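PDB 2I7H: nitroreductase-like family protein from Bacillus cereus, which belongs to the nitroreductase family and binds flavin mononucleotide in pockets to which both subunits of the dimer contribute. Local coordinates for residues D31-L36 against L163-F168; I96-N101 against C117-N122; Q121-L126 against L132-K137. All blocks are in the same frame, centred on the assembly; numbering follows the deposited sequence. Where two conformers were deposited one is given.

The three contacts pack helices 30-40 and 106-129 on the central antiparallel sheet. Contact 1 sets helix 30-40 on strand 157-167. Contacts 2 and 3 set successive turns of helix 106-129 on strands 94-101 and 132-137 and share Gln-121 and Asn-122. Strand 157-167 lies between those two strands and joins all three contacts. Leu-163 N is 2.8 Å from Ile-96 O, and His-164 N is 2.8 Å from Val-135 O. The centres of contacts 1 and 3 are about 8 Å apart. Contact 3 holds Trp-136 and Lys-137 of the flavin mononucleotide pocket. Met-120 of contact 2 backs this tryptophan, its CE 3.4 Å from Trp-136 NE1.

Contact 1. Residues D31-L36 against L163-F168; sequences DLLIEL and LHIGYF
In this nitroreductase-like fold, helix 30-40 packs against the central antiparallel sheet, and here it meets strand 157-167 through two leucines. Leu-33 and Ile-165 form the buried pair. Their side chains run past each other in opposite directions, and Leu-33 CD2 lies 4.1 Å from Ile-165 CG2. With CG1 of Ile-165 beside the backbone N (chi1 -52°), the CG2 methyl is the branch that meets the leucine. The backbones stay well apart: the CA atoms of Leu-33 and Ile-165 are separated by 9.4 Å. Beside this pair, nearer the surface, Leu-32 and Tyr-167 approach from opposite directions. Leu-32 CD2 comes 3.3 Å from Tyr-167 OH and 4.5 Å from Tyr-167 CZ, oblique to the ring. Both residues are partly exposed. Lys-26 makes a cation-pi contact with the same tyrosine ring, and Leu-32 also touches Arg-130. Ala-94 and Val-28 pack on Leu-33, while Leu-132 and Cys-134 pack on Ile-165. No hydrogen bond links the two segments. The join therefore rests on van der Waals packing, with an apolar inner pair and an outer pair where a methyl group meets a phenol.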
loop_
_atom_site.group_PDB
_atom_site.type_symbol
_atom_site.label_atom_id
_atom_site.label_comp_id
_atom_site.label_asym_id
_atom_site.label_seq_id
_atom_site.Cartn_x
_atom_site.Cartn_y
_atom_site.Cartn_z
ATOM N N ASP A 31 13.135 18.801 -6.962
ATOM C CA ASP A 31 13.034 19.138 -5.546
ATOM C C ASP A 31 11.629 18.881 -5.027
ATOM O O ASP A 31 11.436 18.581 -3.855
ATOM C CB ASP A 31 13.406 20.607 -5.330
ATOM C CG ASP A 31 14.915 20.827 -5.252
ATOM O OD1 ASP A 31 15.688 19.851 -5.422
ATOM O OD2 ASP A 31 15.332 21.984 -4.996
ATOM N N LEU A 32 10.649 19.012 -5.911
ATOM C CA LEU A 32 9.280 18.647 -5.605
ATOM C C LEU A 32 9.116 17.125 -5.438
ATOM O O LEU A 32 8.438 16.670 -4.513
ATOM C CB LEU A 32 8.356 19.165 -6.704
ATOM C CG LEU A 32 6.888 18.784 -6.616
ATOM C CD1 LEU A 32 6.273 19.326 -5.353
ATOM C CD2 LEU A 32 6.162 19.288 -7.838
ATOM N N LEU A 33 9.723 16.349 -6.331
ATOM C CA LEU A 33 9.628 14.897 -6.257
ATOM C C LEU A 33 10.303 14.404 -4.992
ATOM O O LEU A 33 9.835 13.454 -4.368
ATOM C CB LEU A 33 10.258 14.232 -7.483
ATOM C CG LEU A 33 9.591 14.517 -8.830
ATOM C CD1 LEU A 33 10.433 13.972 -9.923
ATOM C CD2 LEU A 33 8.215 13.880 -8.880
ATOM N N ILE A 34 11.399 15.061 -4.616
ATOM C CA ILE A 34 12.132 14.678 -3.417
ATOM C C ILE A 34 11.307 15.053 -2.191
ATOM O O ILE A 34 11.285 14.331 -1.200
ATOM C CB ILE A 34 13.537 15.357 -3.389
ATOM C CG1 ILE A 34 14.467 14.695 -4.411
ATOM C CG2 ILE A 34 14.150 15.349 -1.967
ATOM C CD1 ILE A 34 15.638 15.589 -4.789
ATOM N N GLU A 35 10.632 16.195 -2.269
ATOM C CA GLU A 35 9.765 16.649 -1.190
ATOM C C GLU A 35 8.635 15.633 -0.960
ATOM O O GLU A 35 8.441 15.165 0.154
ATOM C CB GLU A 35 9.224 18.068 -1.463
ATOM C CG GLU A 35 8.189 18.519 -0.458
ATOM C CD GLU A 35 7.778 19.985 -0.588
ATOM O OE1 GLU A 35 6.837 20.378 0.135
ATOM O OE2 GLU A 35 8.389 20.762 -1.374
ATOM N N LEU A 36 7.933 15.282 -2.032
ATOM C CA LEU A 36 6.855 14.279 -2.015
ATOM C C LEU A 36 7.274 12.895 -1.515
ATOM O O LEU A 36 6.547 12.284 -0.712
ATOM C CB LEU A 36 6.198 14.177 -3.412
ATOM C CG LEU A 36 5.563 15.495 -3.890
ATOM C CD1 LEU A 36 4.885 15.352 -5.188
ATOM C CD2 LEU A 36 4.598 16.004 -2.861
ATOM N N LEU A 163 7.157 4.107 -11.247
ATOM C CA LEU A 163 6.176 5.175 -11.295
ATOM C C LEU A 163 6.526 6.142 -12.417
ATOM O O LEU A 163 7.644 6.629 -12.479
ATOM C CB LEU A 163 6.120 5.923 -9.963
ATOM C CG LEU A 163 5.642 5.218 -8.709
ATOM C CD1 LEU A 163 6.344 5.900 -7.568
ATOM C CD2 LEU A 163 4.111 5.338 -8.585
ATOM N N HIS A 164 5.564 6.385 -13.303
ATOM C CA HIS A 164 5.702 7.336 -14.412
ATOM C C HIS A 164 4.911 8.579 -14.044
ATOM O O HIS A 164 3.761 8.485 -13.664
ATOM C CB HIS A 164 5.214 6.726 -15.717
ATOM C CG HIS A 164 6.097 5.619 -16.215
ATOM N ND1 HIS A 164 6.821 5.713 -17.381
ATOM C CD2 HIS A 164 6.379 4.396 -15.696
ATOM C CE1 HIS A 164 7.494 4.591 -17.575
ATOM N NE2 HIS A 164 7.249 3.781 -16.562
ATOM N N ILE A 165 5.549 9.732 -14.122
ATOM C CA ILE A 165 5.066 10.913 -13.416
ATOM C C ILE A 165 5.152 12.151 -14.292
ATOM O O ILE A 165 6.123 12.340 -15.008
ATOM C CB ILE A 165 5.916 11.186 -12.147
ATOM C CG1 ILE A 165 6.023 9.935 -11.283
ATOM C CG2 ILE A 165 5.363 12.376 -11.345
ATOM C CD1 ILE A 165 7.308 9.857 -10.454
ATOM N N GLY A 166 4.137 13.002 -14.205
ATOM C CA GLY A 166 4.208 14.341 -14.787
ATOM C C GLY A 166 2.881 15.054 -14.685
ATOM O O GLY A 166 1.878 14.467 -14.255
ATOM N N TYR A 167 2.878 16.326 -15.060
ATOM C CA TYR A 167 1.648 17.114 -15.110
ATOM C C TYR A 167 0.810 16.637 -16.282
ATOM O O TYR A 167 1.327 16.065 -17.237
ATOM C CB TYR A 167 1.961 18.625 -15.199
ATOM C CG TYR A 167 2.659 19.130 -13.970
ATOM C CD1 TYR A 167 4.039 19.374 -13.971
ATOM C CD2 TYR A 167 1.951 19.320 -12.780
ATOM C CE1 TYR A 167 4.690 19.816 -12.806
ATOM C CE2 TYR A 167 2.581 19.755 -11.620
ATOM C CZ TYR A 167 3.945 19.992 -11.635
ATOM O OH TYR A 167 4.552 20.425 -10.485
ATOM N N PHE A 168 -0.490 16.848 -16.198
ATOM C CA PHE A 168 -1.395 16.305 -17.201
ATOM C C PHE A 168 -2.505 17.278 -17.533
ATOM O O PHE A 168 -2.832 18.168 -16.747
ATOM C CB PHE A 168 -1.988 14.960 -16.739
ATOM C CG PHE A 168 -2.794 15.055 -15.488
ATOM C CD1 PHE A 168 -4.177 15.144 -15.544
ATOM C CD2 PHE A 168 -2.174 15.076 -14.254
ATOM C CE1 PHE A 168 -4.923 15.254 -14.363
ATOM C CE2 PHE A 168 -2.912 15.176 -13.077
ATOM C CZ PHE A 168 -4.268 15.258 -13.123
#

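Contact 2. Residues I96-N101 against C117-N122; sequences IVVYMN and CAFMQN
Strand segment 96-101 and helix segment 117-122 come nearest at Val-98 and Met-120, whose CA atoms are 8.1 Å apart. That spacing leaves the contact to side chains, and no hydrogen bond crosses it. The helix keeps its own backbone bonds, with Gln-121 N 3.0 Å from Cys-117 O. Val-98 and Met-120 carry most of the contact. Both point their CB atoms at the opposite segment and meet tip to tip. Met-120 is a selenomethionine. Its SE atom sits 3.7 Å from Val-98 CB and 3.8 Å from Val-98 CG1. The bend at chi3 (73°) turns the terminal methyl to the CG2 branch, and Met-120 CE is 4.0 Å from Val-98 CG2. The selenium and its methyl thus lie against both branches of the valine.

In the fold, this is where the long helix 106-129 rests on strand 94-101 of the antiparallel sheet. The strand alternates, so Val-98 faces the helix while its neighbours Val-97 and Tyr-99 point away. The neighbouring strand 157-167 adds Val-160 and Leu-163 to the packing round Met-120.

Phe-119 supplies the second, lighter touch. Val-98 CG1 lies at the edge of its ring, near the ring plane, 4.3 Å from Phe-119 CE2. With CG anti to the backbone N (chi1 166°), the ring extends from the helix to the valine. It also stacks on Trp-52. All three touching residues are buried. Cys-117 and Ala-118 instead pack on Ala-114 and Gln-121 of the second subunit.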
loop_
_atom_site.group_PDB
_atom_site.type_symbol
_atom_site.label_atom_id
_atom_site.label_comp_id
_atom_site.label_asym_id
_atom_site.label_seq_id
_atom_site.Cartn_x
_atom_site.Cartn_y
_atom_site.Cartn_z
ATOM N N ILE A 96 10.316 6.794 -11.630
ATOM C CA ILE A 96 10.859 6.366 -10.351
ATOM C C ILE A 96 10.767 4.840 -10.190
ATOM O O ILE A 96 9.679 4.282 -10.070
ATOM C CB ILE A 96 10.218 7.111 -9.155
ATOM C CG1 ILE A 96 10.461 8.618 -9.316
ATOM C CG2 ILE A 96 10.879 6.661 -7.848
ATOM C CD1 ILE A 96 9.900 9.459 -8.226
ATOM N N VAL A 97 11.919 4.178 -10.238
ATOM C CA VAL A 97 11.980 2.748 -9.979
ATOM C C VAL A 97 12.016 2.580 -8.451
ATOM O O VAL A 97 12.882 3.133 -7.779
ATOM C CB VAL A 97 13.204 2.073 -10.676
ATOM C CG1 VAL A 97 13.159 0.599 -10.477
ATOM C CG2 VAL A 97 13.282 2.395 -12.180
ATOM N N VAL A 98 11.033 1.890 -7.905
ATOM C CA VAL A 98 10.959 1.672 -6.451
ATOM C C VAL A 98 11.333 0.214 -6.201
ATOM O O VAL A 98 10.720 -0.706 -6.770
ATOM C CB VAL A 98 9.549 1.936 -5.882
ATOM C CG1 VAL A 98 9.513 1.620 -4.390
ATOM C CG2 VAL A 98 9.062 3.416 -6.177
ATOM N N TYR A 99 12.347 0.006 -5.374
ATOM C CA TYR A 99 12.834 -1.323 -5.136
ATOM C C TYR A 99 13.162 -1.548 -3.659
ATOM O O TYR A 99 13.193 -0.603 -2.857
ATOM C CB TYR A 99 14.026 -1.662 -6.075
ATOM C CG TYR A 99 15.257 -0.907 -5.768
ATOM C CD1 TYR A 99 15.470 0.376 -6.306
ATOM C CD2 TYR A 99 16.215 -1.440 -4.917
ATOM C CE1 TYR A 99 16.607 1.085 -6.007
ATOM C CE2 TYR A 99 17.368 -0.737 -4.609
ATOM C CZ TYR A 99 17.549 0.532 -5.152
ATOM O OH TYR A 99 18.690 1.228 -4.842
HETATM N N MSE A 100 13.376 -2.818 -3.313
HETATM C CA MSE A 100 13.722 -3.227 -1.951
HETATM C C MSE A 100 14.652 -4.440 -1.981
HETATM O O MSE A 100 14.669 -5.198 -2.958
HETATM C CB MSE A 100 12.459 -3.575 -1.132
HETATM C CG MSE A 100 11.661 -4.740 -1.729
HETATM SE SE MSE A 100 10.119 -5.164 -0.649
HETATM C CE MSE A 100 10.245 -7.037 -0.675
ATOM N N ASN A 101 15.408 -4.621 -0.901
ATOM C CA ASN A 101 16.157 -5.862 -0.730
ATOM C C ASN A 101 15.172 -6.950 -0.388
ATOM O O ASN A 101 14.323 -6.754 0.478
ATOM C CB ASN A 101 17.232 -5.711 0.339
ATOM C CG ASN A 101 18.295 -4.733 -0.069
ATOM O OD1 ASN A 101 18.928 -4.892 -1.104
ATOM N ND2 ASN A 101 18.484 -3.686 0.732
ATOM N N CYS A 117 4.630 -0.875 -0.800
ATOM C CA CYS A 117 3.375 -0.500 -1.441
ATOM C C CYS A 117 2.628 0.658 -0.774
ATOM O O CYS A 117 2.041 1.476 -1.478
ATOM C CB CYS A 117 2.458 -1.703 -1.565
ATOM S SG CYS A 117 3.171 -2.989 -2.571
ATOM N N ALA A 118 2.664 0.722 0.564
ATOM C CA ALA A 118 2.078 1.808 1.331
ATOM C C ALA A 118 2.794 3.147 1.014
ATOM O O ALA A 118 2.137 4.167 0.848
ATOM C CB ALA A 118 2.084 1.492 2.924
ATOM N N PHE A 119 4.130 3.121 0.961
ATOM C CA PHE A 119 4.968 4.253 0.538
ATOM C C PHE A 119 4.592 4.750 -0.859
ATOM O O PHE A 119 4.445 5.958 -1.067
ATOM C CB PHE A 119 6.448 3.832 0.641
ATOM C CG PHE A 119 7.425 4.731 -0.064
ATOM C CD1 PHE A 119 7.903 5.885 0.548
ATOM C CD2 PHE A 119 7.953 4.356 -1.299
ATOM C CE1 PHE A 119 8.794 6.666 -0.087
ATOM C CE2 PHE A 119 8.839 5.133 -1.944
ATOM C CZ PHE A 119 9.273 6.307 -1.359
HETATM N N MSE A 120 4.372 3.829 -1.801
HETATM C CA MSE A 120 4.042 4.203 -3.185
HETATM C C MSE A 120 2.664 4.799 -3.316
HETATM O O MSE A 120 2.476 5.761 -4.060
HETATM C CB MSE A 120 4.197 3.024 -4.161
HETATM C CG MSE A 120 5.641 2.618 -4.364
HETATM SE SE MSE A 120 5.939 1.050 -5.510
HETATM C CE MSE A 120 5.541 1.831 -7.211
ATOM N N GLN A 121 1.711 4.213 -2.602
ATOM C CA GLN A 121 0.374 4.740 -2.539
ATOM C C GLN A 121 0.336 6.129 -1.877
ATOM O O GLN A 121 -0.311 7.028 -2.398
ATOM C CB GLN A 121 -0.576 3.767 -1.835
ATOM C CG GLN A 121 -1.974 4.347 -1.585
ATOM C CD GLN A 121 -2.774 4.640 -2.837
ATOM O OE1 GLN A 121 -3.941 5.049 -2.749
ATOM N NE2 GLN A 121 -2.169 4.460 -4.000
ATOM N N ASN A 122 1.057 6.288 -0.757
ATOM C CA ASN A 122 1.253 7.604 -0.148
ATOM C C ASN A 122 1.729 8.594 -1.186
ATOM O O ASN A 122 1.195 9.687 -1.302
ATOM C CB ASN A 122 2.347 7.552 0.909
ATOM C CG ASN A 122 1.873 7.064 2.247
ATOM O OD1 ASN A 122 0.681 6.939 2.528
ATOM N ND2 ASN A 122 2.838 6.800 3.107
#

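Contact 3. Residues Q121-L126 against L132-K137; sequences QNFQLL and LGCVWK. With FMN (flavin mononucleotide), chain G.
Gln-124 packs across Trp-136 at about a right angle, with amide and indole planes 84° apart. Gln-124 OE1 lies in the ring plane, at the edge, 3.9 Å from Trp-136 CE3. Further back along the same side chain, Gln-124 CG is 3.8 Å from Cys-134 SG. The sulfur also meets the edge of the Phe-123 ring.

Two waters bridge the segments. One accepts from Gln-124 NE2 at 2.6 Å and from Trp-136 N. It thus ties the amide, extended beyond CG (chi2 -165°), to the strand backbone. The other donates to Gln-124 O and to Leu-132 O, at 2.8 Å each.

The unit is helix 106-129 followed by strand 132-137, running roughly antiparallel: the segment axes make 150° and approach to 8.5 Å. A short connection reverses the chain, so the strand packs against the helix it follows in this nitroreductase-family fold.

Flavin mononucleotide lies beside the strand. Its C7M methyl sits over one face of the Trp-136 indole, 3.5 Å above the plane and offset toward the rim. Lys-137 NZ donates to flavin O2 at 3.1 Å. Arg-17, Ser-19, Arg-21 and Ser-138, with Asn-45 and His-46 of the second subunit, also hydrogen-bond to it.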
loop_
_atom_site.group_PDB
_atom_site.type_symbol
_atom_site.label_atom_id
_atom_site.label_comp_id
_atom_site.label_asym_id
_atom_site.label_seq_id
_atom_site.Cartn_x
_atom_site.Cartn_y
_atom_site.Cartn_z
ATOM N N GLN A 121 1.711 4.213 -2.602
ATOM C CA GLN A 121 0.374 4.740 -2.539
ATOM C C GLN A 121 0.336 6.129 -1.877
ATOM O O GLN A 121 -0.311 7.028 -2.398
ATOM C CB GLN A 121 -0.576 3.767 -1.835
ATOM C CG GLN A 121 -1.974 4.347 -1.585
ATOM C CD GLN A 121 -2.774 4.640 -2.837
ATOM O OE1 GLN A 121 -3.941 5.049 -2.749
ATOM N NE2 GLN A 121 -2.169 4.460 -4.000
ATOM N N ASN A 122 1.057 6.288 -0.757
ATOM C CA ASN A 122 1.253 7.604 -0.148
ATOM C C ASN A 122 1.729 8.594 -1.186
ATOM O O ASN A 122 1.195 9.687 -1.302
ATOM C CB ASN A 122 2.347 7.552 0.909
ATOM C CG ASN A 122 1.873 7.064 2.247
ATOM O OD1 ASN A 122 0.681 6.939 2.528
ATOM N ND2 ASN A 122 2.838 6.800 3.107
ATOM N N PHE A 123 2.779 8.206 -1.913
ATOM C CA PHE A 123 3.389 9.074 -2.905
ATOM C C PHE A 123 2.371 9.486 -3.962
ATOM O O PHE A 123 2.330 10.646 -4.360
ATOM C CB PHE A 123 4.564 8.401 -3.612
ATOM C CG PHE A 123 5.131 9.252 -4.681
ATOM C CD1 PHE A 123 6.068 10.272 -4.367
ATOM C CD2 PHE A 123 4.678 9.131 -5.983
ATOM C CE1 PHE A 123 6.545 11.084 -5.367
ATOM C CE2 PHE A 123 5.157 9.948 -6.979
ATOM C CZ PHE A 123 6.080 10.921 -6.687
ATOM N N GLN A 124 1.567 8.524 -4.413
ATOM C CA GLN A 124 0.582 8.775 -5.468
ATOM C C GLN A 124 -0.461 9.792 -5.005
ATOM O O GLN A 124 -0.847 10.669 -5.774
ATOM C CB GLN A 124 -0.077 7.476 -5.905
ATOM C CG GLN A 124 0.792 6.531 -6.771
ATOM C CD GLN A 124 -0.120 5.465 -7.442
ATOM O OE1 GLN A 124 -0.983 4.894 -6.784
ATOM N NE2 GLN A 124 0.035 5.251 -8.731
ATOM N N LEU A 125 -0.854 9.692 -3.732
ATOM C CA LEU A 125 -1.796 10.610 -3.095
ATOM C C LEU A 125 -1.215 12.012 -2.930
ATOM O O LEU A 125 -1.810 12.999 -3.338
ATOM C CB LEU A 125 -2.247 10.041 -1.731
ATOM C CG LEU A 125 -3.079 8.770 -1.809
ATOM C CD1 LEU A 125 -3.448 8.230 -0.404
ATOM C CD2 LEU A 125 -4.305 9.007 -2.687
ATOM N N LEU A 126 -0.033 12.072 -2.340
ATOM C CA LEU A 126 0.762 13.290 -2.247
ATOM C C LEU A 126 0.951 14.009 -3.583
ATOM O O LEU A 126 0.805 15.234 -3.660
ATOM C CB LEU A 126 2.118 12.971 -1.596
ATOM C CG LEU A 126 2.019 12.551 -0.122
ATOM C CD1 LEU A 126 3.213 11.765 0.352
ATOM C CD2 LEU A 126 1.809 13.759 0.793
ATOM N N LEU A 132 0.233 16.578 -9.828
ATOM C CA LEU A 132 1.010 15.566 -10.557
ATOM C C LEU A 132 0.241 14.252 -10.723
ATOM O O LEU A 132 -0.306 13.694 -9.772
ATOM C CB LEU A 132 2.334 15.276 -9.863
ATOM C CG LEU A 132 3.531 16.168 -10.086
ATOM C CD1 LEU A 132 4.601 15.773 -9.076
ATOM C CD2 LEU A 132 4.054 15.970 -11.469
ATOM N N GLY A 133 0.196 13.776 -11.958
ATOM C CA GLY A 133 -0.366 12.478 -12.237
ATOM C C GLY A 133 0.744 11.455 -12.280
ATOM O O GLY A 133 1.923 11.793 -12.461
ATOM N N CYS A 134 0.376 10.201 -12.072
ATOM C CA CYS A 134 1.311 9.124 -12.296
ATOM C C CYS A 134 0.652 7.771 -12.481
ATOM O O CYS A 134 -0.501 7.590 -12.128
ATOM C CB CYS A 134 2.371 9.078 -11.200
ATOM S SG CYS A 134 1.742 8.925 -9.584
ATOM N N VAL A 135 1.390 6.860 -13.108
ATOM C CA VAL A 135 1.052 5.443 -13.129
ATOM C C VAL A 135 2.138 4.603 -12.485
ATOM O O VAL A 135 3.331 4.837 -12.703
ATOM C CB VAL A 135 0.904 4.835 -14.519
ATOM C CG1 VAL A 135 -0.508 4.412 -14.765
ATOM C CG2 VAL A 135 1.512 5.691 -15.591
ATOM N N TRP A 136 1.674 3.602 -11.743
ATOM C CA TRP A 136 2.468 2.604 -11.057
ATOM C C TRP A 136 2.542 1.461 -12.035
ATOM O O TRP A 136 1.536 0.815 -12.317
ATOM C CB TRP A 136 1.684 2.152 -9.837
ATOM C CG TRP A 136 2.289 1.120 -8.959
ATOM C CD1 TRP A 136 3.180 0.122 -9.305
ATOM C CD2 TRP A 136 1.971 0.919 -7.591
ATOM N NE1 TRP A 136 3.492 -0.640 -8.205
ATOM C CE2 TRP A 136 2.741 -0.194 -7.141
ATOM C CE3 TRP A 136 1.135 1.599 -6.670
ATOM C CZ2 TRP A 136 2.683 -0.654 -5.821
ATOM C CZ3 TRP A 136 1.100 1.162 -5.353
ATOM C CH2 TRP A 136 1.882 0.029 -4.944
ATOM N N LYS A 137 3.724 1.205 -12.565
ATOM C CA LYS A 137 3.834 0.179 -13.582
ATOM C C LYS A 137 4.406 -1.093 -13.037
ATOM O O LYS A 137 5.317 -1.079 -12.205
ATOM C CB LYS A 137 4.626 0.663 -14.786
ATOM C CG LYS A 137 3.788 0.765 -16.036
ATOM C CD LYS A 137 3.182 2.103 -16.255
ATOM C CE LYS A 137 2.996 2.322 -17.752
ATOM N NZ LYS A 137 1.891 1.499 -18.370
HETATM N N1 FMN G . -1.239 0.425 -15.114
HETATM C C2 FMN G . -0.602 0.233 -16.337
HETATM O O2 FMN G . -0.974 0.864 -17.324
HETATM N N3 FMN G . 0.450 -0.662 -16.438
HETATM C C4 FMN G . 0.843 -1.357 -15.301
HETATM O O4 FMN G . 1.575 -2.328 -15.393
HETATM C C4A FMN G . 0.203 -1.158 -14.087
HETATM N N5 FMN G . 0.627 -1.872 -12.979
HETATM C C5A FMN G . -0.018 -1.695 -11.758
HETATM C C6 FMN G . 0.451 -2.434 -10.690
HETATM C C7 FMN G . -0.093 -2.334 -9.427
HETATM C C7M FMN G . 0.668 -2.963 -8.298
HETATM C C8 FMN G . -1.161 -1.462 -9.234
HETATM C C8M FMN G . -1.677 -1.279 -7.831
HETATM C C9 FMN G . -1.650 -0.697 -10.324
HETATM C C9A FMN G . -1.090 -0.804 -11.612
HETATM N N10 FMN G . -1.529 -0.072 -12.757
HETATM C C10 FMN G . -0.858 -0.255 -13.978
HETATM C "C1'" FMN G . -2.855 0.663 -12.798
HETATM C "C2'" FMN G . -3.993 -0.277 -13.210
HETATM O "O2'" FMN G . -3.780 -0.730 -14.517
HETATM C "C3'" FMN G . -5.459 0.210 -13.067
HETATM O "O3'" FMN G . -6.093 0.565 -14.281
HETATM C "C4'" FMN G . -5.681 1.393 -12.160
HETATM O "O4'" FMN G . -4.921 1.295 -10.982
HETATM C "C5'" FMN G . -7.169 1.469 -11.837
HETATM O "O5'" FMN G . -7.555 2.780 -12.206
HETATM P P FMN G . -7.024 4.049 -11.341
HETATM O O1P FMN G . -7.083 5.292 -12.209
HETATM O O2P FMN G . -7.983 4.192 -10.187
HETATM O O3P FMN G . -5.622 3.858 -10.774
HETATM O O HOH W 1 -1.196 3.870 -10.601
HETATM O O HOH W 2 -0.901 11.214 -8.507
#